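Local coordinates for protein CaaX farnesyltransferase beta subunit Ram1 (Aspergillus fumigatus, PDB 4L9P) that probably catalyses, with an alpha subunit and bound zinc, the transfer of a farnesyl group from farnesyl diphosphate to a cysteine near the C-terminus of target proteins, at residues S95-K100 / K362-C367. Residues are numbered along the deposited sequence; the frame is centred on the assembly and turned at random. Where two conformers were deposited one is given.
Sequences SETVNK and KLVDGC. With ZN (zinc ion), chain J; FII ([(3,7,11-trimethyl-dodeca-2,6,10-trienyloxycarbamoyl)-methyl]-phosphonic acid), chain Q.
Thr97 OG1 is approached by both methyls of Leu363, with CD1 at 3.5 Å and CD2 at 3.6 Å, while its polar need is met within helix 89-105 by a hydrogen bond to Leu93 O. A chi1 of -61° brings the hydroxyl beside the backbone N, where it can reach that carbonyl, and turns CG2 anti to the N. This methyl meets Val364 CG2 at 4.1 Å. Thr97 therefore touches two consecutive residues of the 362-367 loop through its two branches, and no hydrogen bond joins the segments. Across the loop from this small van der Waals contact lies the active site. Lys362 bends at chi3 (78°) to bring NZ to the phosphonate oxygen O50 of FII, to which it donates a hydrogen bond of 2.7 Å. FII is also hydrogen-bonded to Tyr368, Arg359 and His311; the charge of Lys362, with Arg359 close by, would stabilise the anionic phosphonate. Asp365 binds the zinc ion unevenly, OD2 at 2.0 Å and OD1 at 2.6 Å, and Cys367 SG joins them at 2.4 Å. Cys367 N also donates to Asp365 OD1 over 2.9 Å in a nearly straight bond (173°), meeting the oxygen from above the carboxylate plane. This bond caps the turn leading into helix 368-371 and ties the two metal ligands together; His433 and the bound peptide complete the site. The chemistry thus divides along the loop: van der Waals contact alone seats Leu363 and Val364 against the N-terminal helix, while Lys362 before them and Asp365 and Cys367 after them bind the isoprenoid analogue's anionic head and the catalytic metal.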
loop_
_atom_site.group_PDB
_atom_site.type_symbol
_atom_site.label_atom_id
_atom_site.label_comp_id
_atom_site.label_asym_id
_atom_site.label_seq_id
_atom_site.Cartn_x
_atom_site.Cartn_y
_atom_site.Cartn_z
ATOM N N SER B 95 9.063 13.983 16.265
ATOM C CA SER B 95 9.588 15.312 16.554
ATOM C C SER B 95 10.712 15.689 15.628
ATOM O O SER B 95 10.760 16.822 15.128
ATOM C CB SER B 95 10.066 15.337 17.999
ATOM O OG SER B 95 8.927 15.462 18.815
ATOM N N GLU B 96 11.611 14.758 15.345
ATOM C CA GLU B 96 12.680 15.033 14.390
ATOM C C GLU B 96 12.128 15.359 13.010
ATOM O O GLU B 96 12.630 16.233 12.332
ATOM C CB GLU B 96 13.615 13.846 14.285
ATOM C CG GLU B 96 14.459 13.626 15.546
ATOM C CD GLU B 96 15.326 12.374 15.468
ATOM O OE1 GLU B 96 15.343 11.707 14.414
ATOM O OE2 GLU B 96 16.004 12.075 16.497
ATOM N N THR B 97 11.084 14.651 12.603
ATOM C CA THR B 97 10.528 14.872 11.288
ATOM C C THR B 97 9.864 16.245 11.238
ATOM O O THR B 97 10.031 17.000 10.262
ATOM C CB THR B 97 9.482 13.747 10.979
ATOM O OG1 THR B 97 10.150 12.481 10.999
ATOM C CG2 THR B 97 8.862 13.928 9.563
ATOM N N VAL B 98 9.077 16.577 12.234
ATOM C CA VAL B 98 8.494 17.927 12.291
ATOM C C VAL B 98 9.547 19.002 12.237
ATOM O O VAL B 98 9.404 19.996 11.492
ATOM C CB VAL B 98 7.577 18.085 13.543
ATOM C CG1 VAL B 98 7.253 19.577 13.792
ATOM C CG2 VAL B 98 6.283 17.263 13.390
ATOM N N ASN B 99 10.623 18.825 12.966
ATOM C CA ASN B 99 11.641 19.878 12.992
ATOM C C ASN B 99 12.393 19.999 11.708
ATOM O O ASN B 99 12.800 21.140 11.345
ATOM C CB ASN B 99 12.597 19.629 14.141
ATOM C CG ASN B 99 11.918 19.831 15.485
ATOM O OD1 ASN B 99 10.851 20.457 15.541
ATOM N ND2 ASN B 99 12.453 19.243 16.541
ATOM N N LYS B 100 12.584 18.928 10.963
ATOM C CA LYS B 100 13.136 19.035 9.611
ATOM C C LYS B 100 12.174 19.695 8.614
ATOM O O LYS B 100 12.603 20.436 7.701
ATOM C CB LYS B 100 13.533 17.666 9.074
ATOM C CG LYS B 100 14.762 17.055 9.751
ATOM C CD LYS B 100 15.042 15.662 9.185
ATOM C CE LYS B 100 16.156 15.005 10.026
ATOM N NZ LYS B 100 16.548 13.634 9.645
ATOM N N LYS B 362 3.234 6.156 12.610
ATOM C CA LYS B 362 4.470 6.224 11.831
ATOM C C LYS B 362 4.545 7.575 11.111
ATOM O O LYS B 362 3.751 8.482 11.455
ATOM C CB LYS B 362 4.614 5.006 10.894
ATOM C CG LYS B 362 4.746 3.690 11.717
ATOM C CD LYS B 362 5.543 2.658 11.004
ATOM C CE LYS B 362 7.020 2.976 11.131
ATOM N NZ LYS B 362 7.883 2.184 10.198
ATOM N N LEU B 363 5.489 7.740 10.208
ATOM C CA LEU B 363 5.820 9.108 9.754
ATOM C C LEU B 363 5.219 9.385 8.388
ATOM O O LEU B 363 5.007 8.496 7.557
ATOM C CB LEU B 363 7.341 9.219 9.620
ATOM C CG LEU B 363 8.150 8.954 10.904
ATOM C CD1 LEU B 363 9.645 9.022 10.599
ATOM C CD2 LEU B 363 7.772 9.948 11.991
ATOM N N VAL B 364 5.070 10.679 8.126
ATOM C CA VAL B 364 4.703 11.073 6.749
ATOM C C VAL B 364 5.743 10.647 5.711
ATOM O O VAL B 364 6.929 10.477 6.019
ATOM C CB VAL B 364 4.450 12.591 6.647
ATOM C CG1 VAL B 364 3.257 12.989 7.533
ATOM C CG2 VAL B 364 5.722 13.399 6.937
ATOM N N ASP B 365 5.302 10.494 4.458
ATOM C CA ASP B 365 6.202 10.149 3.360
ATOM C C ASP B 365 5.506 10.536 2.064
ATOM O O ASP B 365 4.314 10.255 1.862
ATOM C CB ASP B 365 6.452 8.592 3.442
ATOM C CG ASP B 365 7.202 8.033 2.310
ATOM O OD1 ASP B 365 7.408 8.657 1.239
ATOM O OD2 ASP B 365 7.678 6.890 2.439
ATOM N N GLY B 366 6.253 11.257 1.244
ATOM C CA GLY B 366 5.696 11.744 -0.021
ATOM C C GLY B 366 5.131 10.651 -0.915
ATOM O O GLY B 366 4.258 10.967 -1.754
ATOM N N CYS B 367 5.569 9.373 -0.821
ATOM C CA CYS B 367 4.949 8.416 -1.761
ATOM C C CYS B 367 3.477 8.110 -1.400
ATOM O O CYS B 367 2.696 7.708 -2.283
ATOM C CB CYS B 367 5.775 7.099 -1.907
ATOM S SG CYS B 367 5.834 6.083 -0.315
HETATM ZN ZN ZN J . 8.022 6.261 0.544
HETATM C C1 FII Q . 1.032 -1.828 -6.482
HETATM C C2 FII Q . 2.007 -2.013 -5.349
HETATM C C6 FII Q . 3.101 -2.963 -5.603
HETATM C C10 FII Q . 1.595 -1.573 -4.005
HETATM C C11 FII Q . 2.439 -1.779 -2.747
HETATM C C12 FII Q . 3.169 -0.435 -2.456
HETATM C C15 FII Q . 3.707 -0.222 -1.044
HETATM C C18 FII Q . 4.433 1.075 -0.708
HETATM C C22 FII Q . 3.881 -1.463 -0.229
HETATM C C23 FII Q . 4.048 -1.218 1.263
HETATM C C24 FII Q . 4.471 -2.443 1.981
HETATM C C27 FII Q . 5.054 -2.097 3.314
HETATM C C30 FII Q . 4.054 -2.041 4.456
HETATM C C34 FII Q . 6.465 -2.507 3.499
HETATM C C35 FII Q . 7.146 -2.504 4.852
HETATM O O36 FII Q . 8.175 -1.533 4.900
HETATM N N42 FII Q . 7.800 -0.251 4.599
HETATM C C43 FII Q . 7.627 0.538 5.746
HETATM O O44 FII Q . 7.742 0.135 6.913
HETATM C C45 FII Q . 7.295 1.987 5.421
HETATM P P46 FII Q . 6.174 2.807 6.670
HETATM O O49 FII Q . 5.068 1.850 6.914
HETATM O O50 FII Q . 6.999 3.167 7.866
HETATM O O51 FII Q . 5.711 4.061 5.898
#